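Local coordinates for transcriptional regulator, LYSR family (Neisseria meningitidis, PDB 4AB5), which probably controls methionine-biosynthesis genes as a MetR-like, LysR-family DNA-binding transcription factor, of which this chain is the regulatory domain, at residues B[9-14]-B[57-62]; B[22-27]-B[39-44]. One frame throughout, in Å; residues are numbered along the deposited sequence.

Contact 1: residues B[9-14]-B[57-62]; sequences ELRIAV and RADLAI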
ATOM      1  N   GLU B   9      24.643   3.363  -9.312  1.00 46.21           N
ATOM      2  CA  GLU B   9      23.431   2.574  -9.139  1.00 45.32           C
ATOM      3  C   GLU B   9      23.045   2.511  -7.679  1.00 47.42           C
ATOM      4  O   GLU B   9      23.891   2.193  -6.831  1.00 46.40           O
ATOM      5  CB  GLU B   9      23.662   1.133  -9.626  1.00 47.81           C
ATOM      6  CG  GLU B   9      23.252   0.852 -11.057  1.00 64.07           C
ATOM      7  CD  GLU B   9      23.846  -0.429 -11.612  1.00 99.77           C
ATOM      8  OE1 GLU B   9      23.498  -1.521 -11.104  1.00 95.76           O
ATOM      9  OE2 GLU B   9      24.670  -0.338 -12.550  1.00103.65           O
ATOM     10  N   LEU B  10      21.754   2.785  -7.388  1.00 41.62           N
ATOM     11  CA  LEU B  10      21.224   2.663  -6.043  1.00 40.00           C
ATOM     12  C   LEU B  10      19.970   1.782  -6.091  1.00 42.47           C
ATOM     13  O   LEU B  10      18.863   2.276  -6.296  1.00 38.58           O
ATOM     14  CB  LEU B  10      20.991   4.038  -5.386  1.00 39.06           C
ATOM     15  CG  LEU B  10      20.357   4.114  -3.977  1.00 42.55           C
ATOM     16  CD1 LEU B  10      20.937   3.089  -3.002  1.00 42.78           C
ATOM     17  CD2 LEU B  10      20.502   5.505  -3.408  1.00 44.70           C
ATOM     18  N   ARG B  11      20.189   0.455  -5.975  1.00 40.92           N
ATOM     19  CA  ARG B  11      19.140  -0.562  -5.940  1.00 40.05           C
ATOM     20  C   ARG B  11      18.844  -0.776  -4.454  1.00 44.93           C
ATOM     21  O   ARG B  11      19.708  -1.247  -3.704  1.00 46.73           O
ATOM     22  CB  ARG B  11      19.593  -1.866  -6.640  1.00 39.42           C
ATOM     23  CG  ARG B  11      19.958  -1.687  -8.123  1.00 41.08           C
ATOM     24  CD  ARG B  11      20.747  -2.856  -8.691  1.00 47.74           C
ATOM     25  NE  ARG B  11      22.077  -2.989  -8.084  1.00 47.89           N
ATOM     26  CZ  ARG B  11      22.865  -4.050  -8.220  1.00 55.13           C
ATOM     27  NH1 ARG B  11      22.485  -5.078  -8.963  1.00 43.94           N
ATOM     28  NH2 ARG B  11      24.042  -4.091  -7.611  1.00 41.83           N
ATOM     29  N   ILE B  12      17.663  -0.310  -4.013  1.00 40.16           N
ATOM     30  CA  ILE B  12      17.231  -0.370  -2.616  1.00 39.13           C
ATOM     31  C   ILE B  12      16.477  -1.663  -2.315  1.00 43.99           C
ATOM     32  O   ILE B  12      15.423  -1.904  -2.890  1.00 42.40           O
ATOM     33  CB  ILE B  12      16.453   0.908  -2.167  1.00 40.48           C
ATOM     34  CG1 ILE B  12      17.289   2.197  -2.387  1.00 40.53           C
ATOM     35  CG2 ILE B  12      16.046   0.801  -0.704  1.00 40.42           C
ATOM     36  CD1 ILE B  12      16.548   3.321  -2.973  1.00 41.64           C
ATOM     37  N   ALA B  13      17.028  -2.489  -1.408  1.00 42.65           N
ATOM     38  CA  ALA B  13      16.413  -3.732  -0.962  1.00 42.88           C
ATOM     39  C   ALA B  13      15.662  -3.447   0.344  1.00 48.42           C
ATOM     40  O   ALA B  13      16.253  -2.960   1.318  1.00 47.18           O
ATOM     41  CB  ALA B  13      17.469  -4.804  -0.762  1.00 44.87           C
ATOM     42  N   VAL B  14      14.335  -3.683   0.326  1.00 46.48           N
ATOM     43  CA  VAL B  14      13.442  -3.416   1.452  1.00 46.61           C
ATOM     44  C   VAL B  14      12.282  -4.408   1.469  1.00 53.75           C
ATOM     45  O   VAL B  14      11.594  -4.574   0.462  1.00 54.24           O
ATOM     46  CB  VAL B  14      12.990  -1.917   1.503  1.00 49.21           C
ATOM     47  CG1 VAL B  14      12.377  -1.455   0.181  1.00 48.55           C
ATOM     48  CG2 VAL B  14      12.063  -1.622   2.688  1.00 48.34           C
ATOM     49  N   ARG B  57      23.132  -7.914  -5.933  1.00 54.23           N
ATOM     50  CA  ARG B  57      21.777  -7.803  -6.460  1.00 52.81           C
ATOM     51  C   ARG B  57      21.107  -6.524  -5.949  1.00 54.56           C
ATOM     52  O   ARG B  57      20.042  -6.152  -6.450  1.00 53.48           O
ATOM     53  CB  ARG B  57      20.960  -9.042  -6.067  1.00 52.45           C
ATOM     54  CG  ARG B  57      21.505 -10.369  -6.592  1.00 62.23           C
ATOM     55  CD  ARG B  57      20.650 -10.994  -7.684  1.00 70.54           C
ATOM     56  NE  ARG B  57      19.274 -11.273  -7.260  1.00 76.97           N
ATOM     57  CZ  ARG B  57      18.886 -12.368  -6.611  1.00 94.54           C
ATOM     58  NH1 ARG B  57      19.770 -13.300  -6.276  1.00 82.74           N
ATOM     59  NH2 ARG B  57      17.612 -12.534  -6.281  1.00 83.76           N
ATOM     60  N   ALA B  58      21.737  -5.859  -4.952  1.00 49.91           N
ATOM     61  CA  ALA B  58      21.282  -4.610  -4.326  1.00 47.62           C
ATOM     62  C   ALA B  58      22.492  -3.831  -3.794  1.00 50.91           C
ATOM     63  O   ALA B  58      23.516  -4.437  -3.477  1.00 50.20           O
ATOM     64  CB  ALA B  58      20.304  -4.904  -3.193  1.00 47.38           C
ATOM     65  N   ASP B  59      22.363  -2.493  -3.683  1.00 47.09           N
ATOM     66  CA  ASP B  59      23.436  -1.591  -3.230  1.00 46.86           C
ATOM     67  C   ASP B  59      23.223  -1.031  -1.813  1.00 49.10           C
ATOM     68  O   ASP B  59      24.199  -0.698  -1.136  1.00 49.89           O
ATOM     69  CB  ASP B  59      23.664  -0.465  -4.249  1.00 47.84           C
ATOM     70  CG  ASP B  59      23.766  -0.961  -5.677  1.00 54.78           C
ATOM     71  OD1 ASP B  59      24.844  -1.465  -6.055  1.00 58.22           O
ATOM     72  OD2 ASP B  59      22.755  -0.875  -6.408  1.00 55.54           O
ATOM     73  N   LEU B  60      21.965  -0.974  -1.356  1.00 42.30           N
ATOM     74  CA  LEU B  60      21.611  -0.516  -0.012  1.00 40.74           C
ATOM     75  C   LEU B  60      20.380  -1.278   0.474  1.00 43.62           C
ATOM     76  O   LEU B  60      19.438  -1.479  -0.302  1.00 41.73           O
ATOM     77  CB  LEU B  60      21.376   0.999   0.007  1.00 39.65           C
ATOM     78  CG  LEU B  60      21.288   1.703   1.359  1.00 43.73           C
ATOM     79  CD1 LEU B  60      21.927   3.070   1.280  1.00 44.39           C
ATOM     80  CD2 LEU B  60      19.831   1.867   1.800  1.00 44.00           C
ATOM     81  N   ALA B  61      20.394  -1.709   1.755  1.00 39.73           N
ATOM     82  CA  ALA B  61      19.288  -2.439   2.362  1.00 39.10           C
ATOM     83  C   ALA B  61      18.767  -1.779   3.641  1.00 44.33           C
ATOM     84  O   ALA B  61      19.563  -1.359   4.481  1.00 45.10           O
ATOM     85  CB  ALA B  61      19.696  -3.876   2.644  1.00 40.56           C
ATOM     86  N   ILE B  62      17.427  -1.690   3.779  1.00 39.78           N
ATOM     87  CA  ILE B  62      16.763  -1.167   4.975  1.00 39.61           C
ATOM     88  C   ILE B  62      16.531  -2.389   5.867  1.00 45.56           C
ATOM     89  O   ILE B  62      15.855  -3.341   5.453  1.00 45.67           O
ATOM     90  CB  ILE B  62      15.448  -0.395   4.639  1.00 41.34           C
ATOM     91  CG1 ILE B  62      15.676   0.770   3.625  1.00 41.46           C
ATOM     92  CG2 ILE B  62      14.693   0.064   5.901  1.00 40.71           C
ATOM     93  CD1 ILE B  62      16.755   1.913   3.993  1.00 50.00           C
TER

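Contact 2: residues B[22-27]-B[39-44]; sequences WLMPAM and LDIVSG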
ATOM      1  N   TRP B  22       8.203   6.650   4.273  1.00 37.96           N
ATOM      2  CA  TRP B  22       9.301   7.623   4.327  1.00 38.58           C
ATOM      3  C   TRP B  22      10.383   7.386   3.258  1.00 42.12           C
ATOM      4  O   TRP B  22      11.062   8.341   2.863  1.00 42.71           O
ATOM      5  CB  TRP B  22       9.912   7.717   5.735  1.00 38.11           C
ATOM      6  CG  TRP B  22      10.231   6.395   6.361  1.00 39.45           C
ATOM      7  CD1 TRP B  22       9.467   5.713   7.258  1.00 42.30           C
ATOM      8  CD2 TRP B  22      11.406   5.604   6.151  1.00 40.03           C
ATOM      9  NE1 TRP B  22      10.096   4.550   7.628  1.00 42.44           N
ATOM     10  CE2 TRP B  22      11.286   4.455   6.958  1.00 44.48           C
ATOM     11  CE3 TRP B  22      12.558   5.756   5.357  1.00 42.03           C
ATOM     12  CZ2 TRP B  22      12.257   3.451   6.975  1.00 44.65           C
ATOM     13  CZ3 TRP B  22      13.507   4.749   5.358  1.00 44.19           C
ATOM     14  CH2 TRP B  22      13.367   3.626   6.180  1.00 45.09           C
ATOM     15  N   LEU B  23      10.515   6.132   2.778  1.00 36.51           N
ATOM     16  CA  LEU B  23      11.500   5.745   1.775  1.00 36.65           C
ATOM     17  C   LEU B  23      11.182   6.245   0.376  1.00 41.14           C
ATOM     18  O   LEU B  23      12.104   6.640  -0.338  1.00 41.80           O
ATOM     19  CB  LEU B  23      11.746   4.223   1.782  1.00 36.98           C
ATOM     20  CG  LEU B  23      13.013   3.733   1.071  1.00 42.26           C
ATOM     21  CD1 LEU B  23      14.261   4.275   1.730  1.00 42.41           C
ATOM     22  CD2 LEU B  23      13.058   2.221   1.035  1.00 46.16           C
HETATM   23  N   MSE B  24       9.895   6.215  -0.026  1.00 37.52           N
HETATM   24  CA  MSE B  24       9.467   6.708  -1.342  1.00 37.06           C
HETATM   25  C   MSE B  24       9.724   8.219  -1.500  1.00 39.08           C
HETATM   26  O   MSE B  24      10.428   8.561  -2.446  1.00 38.26           O
HETATM   27  CB  MSE B  24       8.022   6.291  -1.685  1.00 39.08           C
HETATM   28  CG  MSE B  24       7.814   4.774  -1.754  1.00 46.24           C
HETATM   29 SE   MSE B  24       9.059   3.797  -2.909  1.00 55.63          SE
HETATM   30  CE  MSE B  24      10.360   3.114  -1.572  1.00 52.79           C
ATOM     31  N   PRO B  25       9.290   9.136  -0.578  1.00 36.01           N
ATOM     32  CA  PRO B  25       9.665  10.558  -0.738  1.00 36.44           C
ATOM     33  C   PRO B  25      11.165  10.840  -0.556  1.00 42.45           C
ATOM     34  O   PRO B  25      11.642  11.857  -1.053  1.00 44.01           O
ATOM     35  CB  PRO B  25       8.800  11.290   0.293  1.00 37.70           C
ATOM     36  CG  PRO B  25       8.423  10.283   1.277  1.00 41.71           C
ATOM     37  CD  PRO B  25       8.427   8.946   0.608  1.00 36.98           C
ATOM     38  N   ALA B  26      11.913   9.936   0.123  1.00 39.84           N
ATOM     39  CA  ALA B  26      13.369  10.059   0.298  1.00 40.30           C
ATOM     40  C   ALA B  26      14.038   9.877  -1.068  1.00 45.86           C
ATOM     41  O   ALA B  26      14.974  10.615  -1.394  1.00 47.02           O
ATOM     42  CB  ALA B  26      13.889   9.031   1.293  1.00 40.83           C
HETATM   43  N   MSE B  27      13.502   8.945  -1.891  1.00 41.63           N
HETATM   44  CA  MSE B  27      13.946   8.681  -3.265  1.00 41.85           C
HETATM   45  C   MSE B  27      13.624   9.870  -4.160  1.00 42.78           C
HETATM   46  O   MSE B  27      14.419  10.209  -5.034  1.00 42.15           O
HETATM   47  CB  MSE B  27      13.268   7.424  -3.835  1.00 44.51           C
HETATM   48  CG  MSE B  27      13.870   6.124  -3.343  1.00 53.57           C
HETATM   49 SE   MSE B  27      12.910   4.580  -4.066  1.00 63.27          SE
HETATM   50  CE  MSE B  27      13.620   4.563  -5.911  1.00 60.74           C
ATOM     51  N   LEU B  39      18.130   4.583  -9.963  1.00 45.22           N
ATOM     52  CA  LEU B  39      17.385   4.109  -8.795  1.00 43.26           C
ATOM     53  C   LEU B  39      16.521   2.890  -9.115  1.00 44.23           C
ATOM     54  O   LEU B  39      15.998   2.768 -10.223  1.00 43.36           O
ATOM     55  CB  LEU B  39      16.522   5.244  -8.208  1.00 42.19           C
ATOM     56  CG  LEU B  39      17.239   6.333  -7.395  1.00 46.28           C
ATOM     57  CD1 LEU B  39      16.349   7.557  -7.241  1.00 45.57           C
ATOM     58  CD2 LEU B  39      17.636   5.830  -6.007  1.00 48.44           C
ATOM     59  N   ASP B  40      16.378   1.991  -8.137  1.00 39.25           N
ATOM     60  CA  ASP B  40      15.573   0.776  -8.249  1.00 38.63           C
ATOM     61  C   ASP B  40      15.155   0.277  -6.874  1.00 42.62           C
ATOM     62  O   ASP B  40      15.801   0.612  -5.879  1.00 41.23           O
ATOM     63  CB  ASP B  40      16.332  -0.334  -9.013  1.00 41.09           C
ATOM     64  CG  ASP B  40      15.439  -1.347  -9.718  1.00 50.48           C
ATOM     65  OD1 ASP B  40      14.210  -1.128  -9.766  1.00 51.97           O
ATOM     66  OD2 ASP B  40      15.973  -2.332 -10.258  1.00 55.53           O
ATOM     67  N   ILE B  41      14.051  -0.500  -6.820  1.00 40.78           N
ATOM     68  CA  ILE B  41      13.535  -1.118  -5.597  1.00 41.31           C
ATOM     69  C   ILE B  41      13.586  -2.616  -5.814  1.00 50.37           C
ATOM     70  O   ILE B  41      13.016  -3.105  -6.786  1.00 49.17           O
ATOM     71  CB  ILE B  41      12.115  -0.619  -5.184  1.00 43.33           C
ATOM     72  CG1 ILE B  41      12.081   0.923  -4.998  1.00 42.77           C
ATOM     73  CG2 ILE B  41      11.629  -1.347  -3.904  1.00 43.31           C
ATOM     74  CD1 ILE B  41      10.781   1.577  -5.319  1.00 45.08           C
ATOM     75  N   VAL B  42      14.317  -3.333  -4.944  1.00 52.77           N
ATOM     76  CA  VAL B  42      14.471  -4.794  -4.986  1.00 55.68           C
ATOM     77  C   VAL B  42      13.672  -5.357  -3.791  1.00 63.79           C
ATOM     78  O   VAL B  42      14.122  -5.266  -2.648  1.00 63.98           O
ATOM     79  CB  VAL B  42      15.970  -5.223  -4.976  1.00 61.54           C
ATOM     80  CG1 VAL B  42      16.122  -6.707  -5.302  1.00 62.65           C
ATOM     81  CG2 VAL B  42      16.802  -4.381  -5.946  1.00 61.44           C
ATOM     82  N   SER B  43      12.483  -5.932  -4.065  1.00 63.92           N
ATOM     83  CA  SER B  43      11.574  -6.441  -3.019  1.00 65.04           C
ATOM     84  C   SER B  43      10.821  -7.747  -3.365  1.00 72.06           C
ATOM     85  O   SER B  43      11.118  -8.384  -4.379  1.00 72.44           O
ATOM     86  CB  SER B  43      10.587  -5.343  -2.605  1.00 67.48           C
ATOM     87  OG  SER B  43       9.823  -4.868  -3.702  1.00 76.66           O
ATOM     88  N   GLY B  44       9.879  -8.128  -2.490  1.00 70.51           N
ATOM     89  CA  GLY B  44       9.009  -9.293  -2.640  1.00 71.87           C
ATOM     90  C   GLY B  44       9.507 -10.626  -2.105  1.00 79.43           C
ATOM     91  O   GLY B  44       8.691 -11.463  -1.704  1.00 79.18           O
TER

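Contact 1: residues B[9-14]-B[57-62]
R11 and D59 meet through the side of the guanidinium: NE donates to D59 OD2 at 2.8 Å and NH2 to D59 OD1 at 3.2 Å. Both oxygens lie close to the guanidinium plane, yet the carboxylate is turned 41° against it, so this salt bridge is twisted, with R11 NH2 reaching OD1 from above the carboxylate plane. A bend in the arginine chain (chi3 -66°) brings NE back toward the aspartate. D59 OD2 also accepts the backbone N of R11 at 2.9 Å, on its anti lone pair; main chain and side chain of one residue thus hold the same oxygen. The peptide joining R57 to A58 covers one face of the guanidinium. E9 OE1 lies over the opposite face, a long ion pair with no N-H directed at it, while NH1 bonds to H56 O.

The carbonyl oxygen of R11 receives two amides, D59 N at 2.9 Å and, at greater length, L60 N. From there the strands pair regularly, A13 N to L60 O (2.8 Å) and I62 N to A13 O (3.0 Å). L10 CD1 lies against L60 CB at 3.7 Å, the two leucines running alongside each other in the same direction. I12 shares a sheet face with L60, beneath helix 20-33. The CB atoms of A13 and A58 touch on the other side, where L52 of helix 50-54 packs on both. This is parallel strand pairing sandwiched between helices, in the α/β effector-binding domain of LysR regulators, which shares its fold with periplasmic binding proteins.

Contact 2: residues B[22-27]-B[39-44]
D40 OD1 takes a weak hydrogen bond from the backbone N of I41 (3.0 Å), but its stronger partner is R135 of the second subunit, with which it forms a salt bridge. Its side chain leaves the strand on the side turned from helix 22-27, while the neighbours L39 and I41 point toward that helix and make the apolar contact. The ends of M24 and I41 meet head-on, SE of M24 3.7 Å from CD1 of I41; bends at chi2 (-52°) and chi3 curl this selenomethionine back toward the strand. M27 runs out straight through chi2 (178°) before bending at its end. It passes across I41, SE to CG1 3.9 Å, and runs antiparallel alongside L39, CE of M27 3.8 Å from CB of L39. I41 CD1 therefore lies near both seleniums, and no hydrogen bond links helix to strand. The second subunit borders this edge: its R151 bonds to L39 O, and its Q145 packs on M24 and M27. Helix and strand run nearly antiparallel, 162° between directions, as the helix of a β-α-β unit does when it packs over the strand that follows it.

Overall arrangement
The centres of the two contacts lie about 8 Å apart within one α/β subdomain. In chain order come strand 8-13, helix 20-33, strand 37-42 and strand 60-63, so contact 2 is nested inside the loop that contact 1 closes. Strand 8-13 lies between strands 37-42 and 60-63 in the parallel part of the sheet; I12 N and I12 O make probable hydrogen bonds to D40 O (2.8 Å) and V42 N (2.7 Å). Contact 1 continues the sheet on the other side of strand 8-13, and strand 60-63 pairs in turn, antiparallel, with strand 171-189. Contact 2 lays helix 20-33 over the sheet, where the second subunit touches it, whereas no other chain touches contact 1.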